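Subclass B1 metallo-beta-lactamase (Myroides odoratimimus, PDB 6T5L) probably hydrolyses the beta-lactam ring of antibiotics, carbapenems among them, with the zinc-dependent chemistry of the subclass B1 metallo-beta-lactamases. Local coordinates at residues T22-I26 / H37-L41; L30-I34 / F170-A175; E109-T115 / E131-P135; D138-S142 / Y153-F157; K183-K189 / I234-E238. All blocks are in the same frame, centred on the assembly; numbering follows the deposited sequence.

Contact 1 (T22-I26 / H37-L41); sequences TENLI and HISFL
Ile26 and Phe40 meet obliquely: the methyl CD1 of Ile26 comes up to the ring edge of Phe40, near the ring plane, and stops 3.9 Å from CZ. With CG1 anti to its own carbonyl carbon (chi1 -64°), Ile26 carries this branch toward the ring, while its CB lies 4.1 Å from CB of Ile38 on the same face of the sheet. Further round the Phe40 ring, CD2 lies 3.5 Å from Glu23 O, and Lys48 adds a cation-pi contact. The frame beneath these side chains is a beta hairpin made by strands 25-29 and 34-41, in which Ile26 and Ile38 form an antiparallel hydrogen-bonded pair. Ile26 N gives to Ile38 O at 2.8 Å and nearly straight (172°); Ile38 N returns a bond to Ile26 O at 2.7 Å. On the face of Leu25 and Ser39, CD1 of Leu25 reaches within 3.6 Å of Ile38 O, and its side chain also packs on Leu77 of helix 71-83. Where the strands splay apart, a water takes over the bridging, giving to Asn24 O and accepting from Phe40 N at 2.7 Å. The amide of Asn24 is taken up by helix 71-83, ND2 bonding to Glu76 and OD1 to Lys72, and Ser39 OG bonds to Thr69 N.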
# COMPACT_ATOMS: atom_id res chain seq x y z
N THR A 22 -19.14 2.58 1.13
CA THR A 22 -19.83 2.38 -0.13
C THR A 22 -19.59 0.91 -0.47
O THR A 22 -18.73 0.27 0.14
CB THR A 22 -19.24 3.38 -1.14
OG1 THR A 22 -19.85 4.68 -0.97
CG2 THR A 22 -19.25 2.90 -2.47
N GLU A 23 -20.37 0.37 -1.39
CA GLU A 23 -20.12 -1.00 -1.82
C GLU A 23 -18.73 -1.15 -2.45
O GLU A 23 -18.19 -2.26 -2.49
CB GLU A 23 -21.19 -1.44 -2.82
CG GLU A 23 -21.15 -0.65 -4.13
CD GLU A 23 -22.00 -1.26 -5.24
OE1 GLU A 23 -22.19 -2.50 -5.24
OE2 GLU A 23 -22.47 -0.51 -6.12
N ASN A 24 -18.16 -0.08 -2.98
CA ASN A 24 -16.89 -0.18 -3.69
C ASN A 24 -15.67 0.24 -2.89
O ASN A 24 -14.56 -0.09 -3.30
CB ASN A 24 -16.88 0.70 -4.94
CG ASN A 24 -17.93 0.29 -5.97
OD1 ASN A 24 -18.11 -0.89 -6.22
ND2 ASN A 24 -18.59 1.25 -6.55
N LEU A 25 -15.84 0.98 -1.80
CA LEU A 25 -14.73 1.64 -1.12
C LEU A 25 -15.05 1.88 0.35
O LEU A 25 -16.06 2.52 0.65
CB LEU A 25 -14.43 3.01 -1.78
CG LEU A 25 -13.28 3.80 -1.18
CD1 LEU A 25 -12.00 2.95 -1.40
CD2 LEU A 25 -13.09 5.19 -1.74
N ILE A 26 -14.19 1.43 1.25
CA ILE A 26 -14.25 1.80 2.66
C ILE A 26 -12.99 2.55 3.06
O ILE A 26 -11.87 2.15 2.69
CB ILE A 26 -14.40 0.57 3.57
CG1 ILE A 26 -15.74 -0.10 3.27
CG2 ILE A 26 -14.39 0.95 5.09
CD1 ILE A 26 -15.69 -1.53 3.48
N HIS A 37 -7.58 2.59 3.24
CA HIS A 37 -8.59 2.42 2.20
C HIS A 37 -8.73 0.94 1.90
O HIS A 37 -7.74 0.19 1.88
CB HIS A 37 -8.29 3.27 0.94
CG HIS A 37 -7.09 2.89 0.12
ND1 HIS A 37 -7.11 1.83 -0.77
CD2 HIS A 37 -5.90 3.54 -0.10
CE1 HIS A 37 -5.97 1.81 -1.46
NE2 HIS A 37 -5.22 2.83 -1.07
N ILE A 38 -9.97 0.51 1.74
CA ILE A 38 -10.31 -0.89 1.46
C ILE A 38 -11.22 -0.96 0.23
O ILE A 38 -12.23 -0.24 0.17
CB ILE A 38 -10.99 -1.56 2.67
CG1 ILE A 38 -10.18 -1.30 3.96
CG2 ILE A 38 -11.23 -3.07 2.46
CD1 ILE A 38 -10.77 -2.05 5.26
N SER A 39 -10.84 -1.79 -0.75
CA SER A 39 -11.60 -1.97 -1.99
C SER A 39 -11.59 -3.46 -2.32
O SER A 39 -10.98 -4.29 -1.61
CB SER A 39 -11.06 -1.10 -3.16
OG SER A 39 -9.67 -1.35 -3.43
N PHE A 40 -12.34 -3.82 -3.36
CA PHE A 40 -12.67 -5.23 -3.55
C PHE A 40 -12.29 -5.69 -4.95
O PHE A 40 -12.79 -5.17 -5.95
CB PHE A 40 -14.15 -5.46 -3.25
CG PHE A 40 -14.53 -5.01 -1.88
CD1 PHE A 40 -14.27 -5.83 -0.78
CD2 PHE A 40 -15.10 -3.79 -1.69
CE1 PHE A 40 -14.59 -5.43 0.48
CE2 PHE A 40 -15.44 -3.38 -0.43
CZ PHE A 40 -15.17 -4.19 0.67
N LEU A 41 -11.40 -6.66 -5.00
CA LEU A 41 -11.04 -7.28 -6.26
C LEU A 41 -12.13 -8.28 -6.63
O LEU A 41 -12.42 -9.18 -5.85
CB LEU A 41 -9.70 -7.97 -6.07
CG LEU A 41 -8.51 -7.45 -6.85
CD1 LEU A 41 -7.41 -8.47 -6.63
CD2 LEU A 41 -8.72 -7.25 -8.34
O HOH W 1 -13.97 -2.19 -4.76

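Contact 2 (L30-I34 / F170-A175); sequences LSNHI and FPEDNA
The edge of the Phe170 ring is directed at the imidazole face of His33, an offset edge-to-face pair that forms the aromatic part of this contact. The ring centroids are 5.5 Å apart and the planes stand at 62°. Phe170 CE2 also lies 3.4 Å from His33 CB, so the phenyl ring meets the root of the histidine side chain as well as its ring.

The apolar packing centres on Ile34. Its CG1 lies 3.7 Å from Ala175 CB, and its CD1 is 4.0 Å from CD2 of Phe170, the two side chains running past each other in opposite directions.

Polar contacts gather round the carboxylate of Asp173. OD1 approaches the imidazole edge near the ring plane, 3.2 Å from His33 CD2, with the ring and carboxylate planes 44° apart. OD2 is modelled as accepting from His33 N at 3.1 Å, but it sits implausibly close to Ser31 OG, which makes both the bond and the ST turn from Ser31 OG to His33 N doubtful. The ring nitrogen ND1 of His33 is held by Leu57 O.

Segment 30-34 turns between strands 25-29 and 34-41; segment 170-175 links strands 167-170 and 175-179 through a G1 beta bulge at Asn174 and Ala175. The contact thus joins turns from the two large sheets, with Val56 of strand 49-58 packing against both Ile34 and Phe170.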
# COMPACT_ATOMS: atom_id res chain seq x y z
N LEU A 30 -7.50 5.96 11.13
CA LEU A 30 -6.80 5.31 12.24
C LEU A 30 -6.07 6.28 13.17
O LEU A 30 -5.86 5.95 14.33
CB LEU A 30 -5.75 4.31 11.68
CG LEU A 30 -6.23 3.31 10.63
CD1 LEU A 30 -5.16 2.25 10.35
CD2 LEU A 30 -7.55 2.70 11.15
N SER A 31 -5.64 7.43 12.67
CA SER A 31 -5.01 8.48 13.48
C SER A 31 -5.35 9.82 12.81
O SER A 31 -6.09 9.86 11.81
CB SER A 31 -3.49 8.32 13.54
OG SER A 31 -2.91 8.65 12.21
N ASN A 32 -4.68 10.89 13.25
CA ASN A 32 -4.86 12.19 12.63
C ASN A 32 -4.25 12.22 11.22
O ASN A 32 -4.74 12.95 10.36
CB ASN A 32 -4.29 13.29 13.54
CG ASN A 32 -5.05 13.39 14.89
OD1 ASN A 32 -6.27 13.19 14.94
ND2 ASN A 32 -4.34 13.70 15.96
N HIS A 33 -3.24 11.41 10.93
CA HIS A 33 -2.63 11.44 9.61
C HIS A 33 -2.84 10.18 8.79
O HIS A 33 -2.39 10.14 7.64
CB HIS A 33 -1.12 11.67 9.73
CG HIS A 33 -0.76 12.86 10.54
ND1 HIS A 33 -0.97 14.15 10.10
CD2 HIS A 33 -0.24 12.97 11.79
CE1 HIS A 33 -0.59 15.00 11.04
NE2 HIS A 33 -0.13 14.31 12.07
N ILE A 34 -3.43 9.14 9.35
CA ILE A 34 -3.34 7.84 8.73
C ILE A 34 -4.73 7.27 8.55
O ILE A 34 -5.40 6.95 9.52
CB ILE A 34 -2.47 6.86 9.54
CG1 ILE A 34 -1.02 7.26 9.54
CG2 ILE A 34 -2.70 5.41 9.03
CD1 ILE A 34 -0.34 7.16 8.25
N PHE A 170 5.33 6.12 7.75
CA PHE A 170 5.16 7.49 8.23
C PHE A 170 5.54 7.58 9.71
O PHE A 170 4.71 7.22 10.58
CB PHE A 170 3.70 7.88 8.01
CG PHE A 170 3.39 9.36 8.25
CD1 PHE A 170 3.96 10.35 7.46
CD2 PHE A 170 2.53 9.73 9.28
CE1 PHE A 170 3.65 11.70 7.70
CE2 PHE A 170 2.21 11.08 9.53
CZ PHE A 170 2.76 12.06 8.74
N PRO A 171 6.76 8.06 10.05
CA PRO A 171 7.19 8.01 11.46
C PRO A 171 6.39 8.86 12.42
O PRO A 171 6.36 8.52 13.61
CB PRO A 171 8.67 8.48 11.41
CG PRO A 171 8.85 9.17 10.05
CD PRO A 171 7.86 8.46 9.15
N GLU A 172 5.79 9.96 11.99
CA GLU A 172 5.05 10.83 12.91
C GLU A 172 3.92 10.08 13.61
O GLU A 172 3.65 10.29 14.79
CB GLU A 172 4.53 12.06 12.16
CG GLU A 172 3.92 13.12 13.03
CD GLU A 172 4.91 13.68 14.01
OE1 GLU A 172 6.00 14.13 13.59
OE2 GLU A 172 4.61 13.60 15.21
N ASP A 173 3.26 9.17 12.91
CA ASP A 173 2.21 8.37 13.55
C ASP A 173 2.65 6.93 13.74
O ASP A 173 1.81 6.04 13.80
CB ASP A 173 0.92 8.40 12.72
CG ASP A 173 0.10 9.65 12.92
OD1 ASP A 173 0.54 10.51 13.70
OD2 ASP A 173 -1.03 9.74 12.35
N ASN A 174 3.95 6.65 13.68
CA ASN A 174 4.49 5.29 13.90
C ASN A 174 3.77 4.24 13.05
O ASN A 174 3.36 3.17 13.52
CB ASN A 174 4.40 4.91 15.38
CG ASN A 174 5.15 5.87 16.30
OD1 ASN A 174 4.56 6.68 16.97
ND2 ASN A 174 6.46 5.75 16.35
N ALA A 175 3.59 4.56 11.78
CA ALA A 175 2.69 3.81 10.93
C ALA A 175 3.43 3.14 9.78
O ALA A 175 4.23 3.80 9.08
CB ALA A 175 1.60 4.75 10.39

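Contact 3 (E109-T115 / E131-P135); sequences ENHNIQT and EFSNP
OE2 of Glu109 accepts from Asn134 N at 3.0 Å, the centre of the close part of this contact. The Glu109 chain, extended beyond CG (chi2 -173°), reaches the loop 131-135, and the donor comes from above the carboxylate plane, 57° out of it. The same oxygen lies near the edge of the Phe132 ring, and OE1 lies 3.5 Å from Ser133 CB. A water gives to Glu109 OE2 and Asn134 O and accepts from Thr115 OG1. Beside it, CG2 of Thr115 packs 4.0 Å from Phe132 CE1, with Ile105 touching both side chains.

Toward solvent, direct contacts thin out and water fills in. Gln114 bends at chi2 (59°) and sends NE2 to a lone pair of Pro135 O, 3.2 Å away and in the carbonyl plane; NE2 also bonds to Thr115 O, and the two bonds fix the rotation of the amide. One water accepts from Asn134 ND2 at 3.1 Å while giving to Glu109 O and Asn112 OD1, and two more give to Pro135 O.

Segment 109-115 runs off the end of helix 105-110; Asn112, with positive phi, is the C-prime residue of the Schellman motif that ends it, and the loop leading to strand 137-139 is laid against this helix end.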
# COMPACT_ATOMS: atom_id res chain seq x y z
N GLU A 109 -3.71 8.68 -12.95
CA GLU A 109 -2.96 9.39 -13.99
C GLU A 109 -3.82 10.49 -14.64
O GLU A 109 -3.32 11.58 -14.98
CB GLU A 109 -2.44 8.40 -15.03
CG GLU A 109 -1.41 7.42 -14.49
CD GLU A 109 -0.78 6.56 -15.58
OE1 GLU A 109 -1.55 5.95 -16.33
OE2 GLU A 109 0.47 6.48 -15.68
N ASN A 110 -5.13 10.26 -14.75
CA ASN A 110 -6.03 11.23 -15.35
C ASN A 110 -6.29 12.42 -14.45
O ASN A 110 -6.73 13.46 -14.95
CB ASN A 110 -7.35 10.59 -15.70
CG ASN A 110 -7.26 9.75 -16.97
OD1 ASN A 110 -6.21 9.69 -17.61
ND2 ASN A 110 -8.32 9.03 -17.28
N HIS A 111 -6.01 12.30 -13.16
CA HIS A 111 -6.00 13.47 -12.31
C HIS A 111 -4.59 14.04 -12.16
O HIS A 111 -4.35 14.84 -11.26
CB HIS A 111 -6.59 13.13 -10.94
CG HIS A 111 -8.07 12.85 -10.98
ND1 HIS A 111 -8.59 11.70 -11.52
CD2 HIS A 111 -9.13 13.58 -10.55
CE1 HIS A 111 -9.91 11.75 -11.47
NE2 HIS A 111 -10.27 12.87 -10.87
N ASN A 112 -3.65 13.64 -13.02
CA ASN A 112 -2.26 14.07 -12.92
C ASN A 112 -1.68 13.97 -11.51
O ASN A 112 -0.99 14.87 -11.03
CB ASN A 112 -2.14 15.47 -13.46
CG ASN A 112 -2.75 15.58 -14.85
OD1 ASN A 112 -2.24 14.98 -15.75
ND2 ASN A 112 -3.85 16.33 -15.01
N ILE A 113 -1.90 12.82 -10.86
CA ILE A 113 -1.22 12.47 -9.61
C ILE A 113 0.09 11.79 -9.95
O ILE A 113 0.11 10.74 -10.59
CB ILE A 113 -2.09 11.56 -8.74
CG1 ILE A 113 -3.38 12.32 -8.33
CG2 ILE A 113 -1.34 11.12 -7.49
CD1 ILE A 113 -4.51 11.38 -7.91
N GLN A 114 1.20 12.41 -9.55
CA GLN A 114 2.51 11.81 -9.80
C GLN A 114 2.61 10.41 -9.18
O GLN A 114 2.29 10.20 -8.01
CB GLN A 114 3.60 12.70 -9.23
CG GLN A 114 4.99 12.21 -9.56
CD GLN A 114 5.22 12.14 -11.07
OE1 GLN A 114 5.07 13.13 -11.77
NE2 GLN A 114 5.61 10.96 -11.56
N THR A 115 3.05 9.46 -10.00
CA THR A 115 3.38 8.12 -9.56
C THR A 115 4.85 8.03 -9.16
O THR A 115 5.73 8.50 -9.89
CB THR A 115 3.11 7.13 -10.70
OG1 THR A 115 1.73 7.22 -11.01
CG2 THR A 115 3.41 5.71 -10.29
N GLU A 131 3.05 -0.91 -18.98
CA GLU A 131 3.85 0.27 -18.71
C GLU A 131 2.92 1.33 -18.14
O GLU A 131 1.75 1.42 -18.54
CB GLU A 131 4.48 0.85 -19.98
CG GLU A 131 5.52 0.02 -20.67
CD GLU A 131 6.06 0.72 -21.91
OE1 GLU A 131 5.68 1.88 -22.16
OE2 GLU A 131 6.88 0.11 -22.63
N PHE A 132 3.45 2.16 -17.24
CA PHE A 132 2.77 3.40 -16.88
C PHE A 132 2.70 4.32 -18.09
O PHE A 132 3.65 4.44 -18.86
CB PHE A 132 3.49 4.10 -15.73
CG PHE A 132 3.52 3.25 -14.49
CD1 PHE A 132 2.47 3.27 -13.57
CD2 PHE A 132 4.55 2.35 -14.30
CE1 PHE A 132 2.48 2.42 -12.44
CE2 PHE A 132 4.57 1.51 -13.18
CZ PHE A 132 3.53 1.55 -12.26
N SER A 133 1.55 4.96 -18.25
CA SER A 133 1.34 5.88 -19.36
C SER A 133 2.04 7.22 -19.13
O SER A 133 2.80 7.68 -19.99
CB SER A 133 -0.15 6.11 -19.58
OG SER A 133 -0.34 7.36 -20.18
N ASN A 134 1.79 7.84 -17.97
CA ASN A 134 2.47 9.06 -17.55
C ASN A 134 3.88 8.74 -17.07
O ASN A 134 4.09 7.74 -16.36
CB ASN A 134 1.70 9.76 -16.39
CG ASN A 134 0.59 10.65 -16.90
OD1 ASN A 134 0.53 10.89 -18.08
ND2 ASN A 134 -0.26 11.20 -16.00
N PRO A 135 4.86 9.62 -17.36
CA PRO A 135 6.22 9.42 -16.82
C PRO A 135 6.21 9.28 -15.30
O PRO A 135 5.56 10.06 -14.58
CB PRO A 135 6.97 10.67 -17.29
CG PRO A 135 6.31 11.00 -18.63
CD PRO A 135 4.82 10.78 -18.29
O HOH W 2 2.28 7.21 -14.12
O HOH W 3 -2.69 12.73 -17.10
O HOH W 4 0.59 10.91 -13.34
O HOH W 5 4.26 12.48 -14.60
O HOH W 6 2.82 9.68 -13.07

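Contact 4 (D138-S142 / Y153-F157); sequences DFDNS and YAEYF
Only one direct hydrogen bond joins the segments, from Tyr156 N to Asn141 O at 2.8 Å, almost straight at 168°. Two CA-H...O contacts continue the pairing toward the hairpin: Glu155 CA lies 3.5 Å from the same Asn141 O, and Ser142 CA lies 3.5 Å from Ala154 O. Asn141 O therefore meets both an amide and an alpha hydrogen of segment 153-157. Ser142 and Glu155 face each other as an antiparallel non-hydrogen-bonded pair with CA atoms 4.5 Å apart.

Apolar contact is confined to Phe139 and Ala154. Phe139 CG lies between the backbone N and the carbonyl carbon (chi1 63°), a setting that directs the ring toward strand 150-155, where CZ comes within 4.0 Å of Ala154 CB.

The amide of Asn141 and the ring of Tyr156 cross obliquely with their planes only 24° apart, ND2 lying 4.0 Å from CD2, a loose van der Waals approach; the hydroxyl of Tyr156 bonds to Lys163 O.

In the charged part, the extended chain of Glu155 reaches a salt bridge with Lys210 of helix 200-210, which ties the strand to that helix.

Phe139 ends strand 137-139 of a small two-stranded parallel sheet, and Ser142 begins the outermost strand, 142-147, of the five-stranded mixed sheet. The chain passes from one sheet to the other here, and the Ser142-Glu155 pair marks the open end of the beta hairpin formed by strands 142-147 and 150-155.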
# COMPACT_ATOMS: atom_id res chain seq x y z
N ASP A 138 11.15 7.43 -10.36
CA ASP A 138 11.61 6.07 -10.05
C ASP A 138 12.60 6.05 -8.90
O ASP A 138 13.37 6.98 -8.72
CB ASP A 138 12.26 5.42 -11.27
CG ASP A 138 11.38 5.49 -12.50
OD1 ASP A 138 10.17 5.77 -12.34
OD2 ASP A 138 11.90 5.26 -13.61
N PHE A 139 12.63 4.95 -8.15
CA PHE A 139 13.61 4.86 -7.08
C PHE A 139 14.15 3.44 -7.00
O PHE A 139 13.48 2.48 -7.38
CB PHE A 139 13.01 5.30 -5.73
CG PHE A 139 11.86 4.45 -5.21
CD1 PHE A 139 10.57 4.70 -5.59
CD2 PHE A 139 12.09 3.39 -4.34
CE1 PHE A 139 9.50 3.94 -5.13
CE2 PHE A 139 11.03 2.64 -3.85
CZ PHE A 139 9.73 2.93 -4.24
N ASP A 140 15.39 3.33 -6.56
CA ASP A 140 16.00 2.01 -6.54
C ASP A 140 15.47 1.23 -5.34
O ASP A 140 14.74 0.24 -5.49
CB ASP A 140 17.52 2.14 -6.50
CG ASP A 140 18.06 2.65 -7.82
OD1 ASP A 140 17.96 1.89 -8.80
OD2 ASP A 140 18.55 3.81 -7.89
N ASN A 141 15.78 1.72 -4.15
CA ASN A 141 15.54 0.98 -2.92
C ASN A 141 14.78 1.79 -1.90
O ASN A 141 14.21 1.19 -0.98
CB ASN A 141 16.86 0.56 -2.26
CG ASN A 141 17.72 -0.29 -3.16
OD1 ASN A 141 18.92 -0.02 -3.31
ND2 ASN A 141 17.12 -1.35 -3.74
N SER A 142 14.80 3.11 -2.00
CA SER A 142 14.33 3.94 -0.92
C SER A 142 13.88 5.27 -1.49
O SER A 142 14.57 5.87 -2.33
CB SER A 142 15.41 4.17 0.15
OG SER A 142 15.17 5.42 0.75
N TYR A 153 7.89 7.76 3.50
CA TYR A 153 8.97 6.91 3.01
C TYR A 153 8.39 5.65 2.37
O TYR A 153 7.33 5.14 2.77
CB TYR A 153 9.93 6.51 4.18
CG TYR A 153 10.53 7.68 4.94
CD1 TYR A 153 9.84 8.31 5.98
CD2 TYR A 153 11.80 8.13 4.64
CE1 TYR A 153 10.38 9.37 6.65
CE2 TYR A 153 12.35 9.19 5.30
CZ TYR A 153 11.64 9.81 6.31
OH TYR A 153 12.16 10.88 7.00
N ALA A 154 9.10 5.13 1.40
CA ALA A 154 8.87 3.77 0.89
C ALA A 154 10.23 3.14 0.92
O ALA A 154 11.21 3.84 0.63
CB ALA A 154 8.30 3.73 -0.55
N GLU A 155 10.33 1.86 1.25
CA GLU A 155 11.63 1.21 1.34
C GLU A 155 11.52 -0.25 0.93
O GLU A 155 10.58 -0.95 1.31
CB GLU A 155 12.23 1.31 2.76
CG GLU A 155 13.67 0.75 2.80
CD GLU A 155 14.49 1.23 4.00
OE1 GLU A 155 15.54 0.63 4.27
OE2 GLU A 155 14.11 2.22 4.68
N TYR A 156 12.51 -0.72 0.20
CA TYR A 156 12.63 -2.14 -0.14
C TYR A 156 13.59 -2.85 0.83
O TYR A 156 14.75 -2.44 0.98
CB TYR A 156 13.17 -2.28 -1.56
CG TYR A 156 13.51 -3.68 -1.97
CD1 TYR A 156 12.50 -4.57 -2.35
CD2 TYR A 156 14.83 -4.12 -2.03
CE1 TYR A 156 12.77 -5.84 -2.76
CE2 TYR A 156 15.13 -5.39 -2.48
CZ TYR A 156 14.08 -6.24 -2.85
OH TYR A 156 14.30 -7.53 -3.25
N PHE A 157 13.11 -3.97 1.40
CA PHE A 157 13.81 -4.73 2.42
C PHE A 157 14.27 -6.09 1.92
O PHE A 157 15.06 -6.72 2.61
CB PHE A 157 12.96 -4.93 3.70
CG PHE A 157 12.79 -3.69 4.50
CD1 PHE A 157 13.70 -3.36 5.51
CD2 PHE A 157 11.77 -2.83 4.23
CE1 PHE A 157 13.57 -2.19 6.24
CE2 PHE A 157 11.63 -1.64 4.96
CZ PHE A 157 12.56 -1.32 5.95

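Contact 5 (K183-K189 / I234-E238); sequences KEIDASK and IKLFE
Lys183 opens the contact by laying its aliphatic chain across Leu236 at about a right angle, CG lying 3.9 Å from CD2 of the leucine. A bend at chi2 (-52°) turns the chain so that CE nears the edge of the Phe237 ring and NZ gives a weak bond to Lys189 O at 2.9 Å. Its backbone N is held by Thr233 OG1 of helix 228-237.

From Glu184 to Ala187 the chain makes a type II beta turn, closed by Ala187 N on Glu184 O. Ala187 O is 4.1 Å from Leu236 CD2 and accepts a hydrogen bond from the hydroxyl of Tyr232. Ser188 adds its carbonyl oxygen, 4.0 Å from the same methyl, which is thus met by both backbone and lysine chain.

Lys189 finishes the segment. Its CB and CD each stand 4.0 Å from Phe237 CE1, the two side chains sliding past each other in opposite directions. Farther out, CE lies 3.4 Å from Leu236 O. A bend at chi4 (72°) brings NZ to a water that in turn gives to Leu236 O near the helix's C-terminal end.

Phe237 also stacks on Trp200 of helix 200-210. This is surface packing of a loop against the C-terminal helix of the metallo-beta-lactamase fold; the loop follows the zinc ligand Cys180, and the Lys183 side chain lies about 7 Å from a bound zinc ion.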
# COMPACT_ATOMS: atom_id res chain seq x y z
N LYS A 183 1.20 -10.21 6.49
CA LYS A 183 -0.09 -10.85 6.68
C LYS A 183 -0.74 -10.32 7.96
O LYS A 183 -0.07 -9.80 8.85
CB LYS A 183 0.06 -12.39 6.81
CG LYS A 183 0.67 -13.15 5.61
CD LYS A 183 -0.03 -12.84 4.27
CE LYS A 183 0.20 -13.95 3.27
NZ LYS A 183 -0.19 -13.55 1.94
N GLU A 184 -2.06 -10.45 8.02
CA GLU A 184 -2.86 -10.26 9.21
C GLU A 184 -2.72 -11.49 10.09
O GLU A 184 -2.25 -12.57 9.64
CB GLU A 184 -4.33 -9.99 8.81
CG GLU A 184 -5.11 -11.26 8.46
CD GLU A 184 -6.64 -11.09 8.37
OE1 GLU A 184 -7.22 -11.81 7.53
OE2 GLU A 184 -7.26 -10.29 9.13
N ILE A 185 -3.08 -11.33 11.35
CA ILE A 185 -3.00 -12.44 12.30
C ILE A 185 -3.84 -13.61 11.80
O ILE A 185 -4.99 -13.45 11.37
CB ILE A 185 -3.43 -11.98 13.69
CG1 ILE A 185 -2.53 -10.84 14.13
CG2 ILE A 185 -3.32 -13.14 14.74
CD1 ILE A 185 -1.05 -11.29 14.42
N ASP A 186 -3.24 -14.79 11.81
CA ASP A 186 -3.86 -16.06 11.46
C ASP A 186 -4.21 -16.20 9.97
O ASP A 186 -4.85 -17.18 9.58
CB ASP A 186 -5.11 -16.33 12.32
CG ASP A 186 -4.74 -16.62 13.78
OD1 ASP A 186 -3.67 -17.24 14.01
OD2 ASP A 186 -5.48 -16.19 14.71
N ALA A 187 -3.75 -15.29 9.13
CA ALA A 187 -3.85 -15.50 7.69
C ALA A 187 -3.27 -16.84 7.22
O ALA A 187 -2.40 -17.45 7.85
CB ALA A 187 -3.10 -14.41 6.92
N SER A 188 -3.74 -17.29 6.06
CA SER A 188 -3.05 -18.34 5.34
C SER A 188 -1.88 -17.73 4.56
O SER A 188 -1.73 -16.52 4.46
CB SER A 188 -4.01 -19.03 4.39
OG SER A 188 -5.29 -19.11 4.98
N LYS A 189 -1.06 -18.60 3.99
CA LYS A 189 0.03 -18.13 3.14
C LYS A 189 -0.47 -17.36 1.93
O LYS A 189 0.20 -16.42 1.46
CB LYS A 189 0.90 -19.31 2.71
CG LYS A 189 1.30 -20.14 3.90
CD LYS A 189 2.52 -20.94 3.62
CE LYS A 189 3.18 -21.38 4.93
NZ LYS A 189 2.41 -22.46 5.65
N ILE A 234 6.68 -13.49 10.05
CA ILE A 234 7.98 -14.15 10.13
C ILE A 234 7.79 -15.64 10.39
O ILE A 234 8.49 -16.48 9.81
CB ILE A 234 8.83 -13.51 11.25
CG1 ILE A 234 9.24 -12.08 10.90
CG2 ILE A 234 10.06 -14.42 11.64
CD1 ILE A 234 9.76 -11.32 12.16
N LYS A 235 6.91 -15.98 11.33
CA LYS A 235 6.81 -17.36 11.78
C LYS A 235 6.07 -18.20 10.75
O LYS A 235 6.43 -19.36 10.54
CB LYS A 235 6.13 -17.44 13.16
N LEU A 236 5.06 -17.60 10.10
CA LEU A 236 4.34 -18.25 9.01
C LEU A 236 5.27 -18.80 7.93
O LEU A 236 5.03 -19.90 7.42
CB LEU A 236 3.35 -17.26 8.36
CG LEU A 236 2.33 -17.89 7.40
CD1 LEU A 236 1.47 -18.94 8.12
CD2 LEU A 236 1.46 -16.75 6.83
N PHE A 237 6.30 -18.05 7.52
CA PHE A 237 7.16 -18.49 6.42
C PHE A 237 8.52 -19.03 6.87
O PHE A 237 9.37 -19.32 6.03
CB PHE A 237 7.34 -17.35 5.41
CG PHE A 237 6.08 -17.03 4.65
CD1 PHE A 237 5.65 -17.84 3.61
CD2 PHE A 237 5.31 -15.96 5.00
CE1 PHE A 237 4.48 -17.58 2.93
CE2 PHE A 237 4.15 -15.69 4.32
CZ PHE A 237 3.74 -16.52 3.27
N GLU A 238 8.75 -19.15 8.17
CA GLU A 238 9.95 -19.80 8.66
C GLU A 238 9.94 -21.22 8.08
O GLU A 238 8.87 -21.82 7.90
CB GLU A 238 10.00 -19.81 10.18
CG GLU A 238 10.89 -18.71 10.75
CD GLU A 238 10.79 -18.60 12.26
OE1 GLU A 238 11.32 -17.61 12.82
OE2 GLU A 238 10.19 -19.49 12.89
OXT GLU A 238 11.00 -21.78 7.74
O HOH W 7 3.43 -22.18 8.46

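None of the five contacts is wholly core: contacts 1 to 4 are partly buried, and contact 5 lies at the surface. Strand 34-41 and the turn before it serve contacts 1 and 2, the first within one hairpin by paired backbone bonds, the second across the two large sheets by aromatic and apolar packing. Contacts 3 and 4 adjoin in sequence but differ in chemistry, water and a carboxylate in one, a strand pair in the other. Contacts 2 and 4 touch where Pro171 CD packs 3.7 Å from Tyr153 CE1. Contacts 3 and 5, centres about 34 Å apart, lie on opposite sides of the chain's centre; both pack a loop against a helix end.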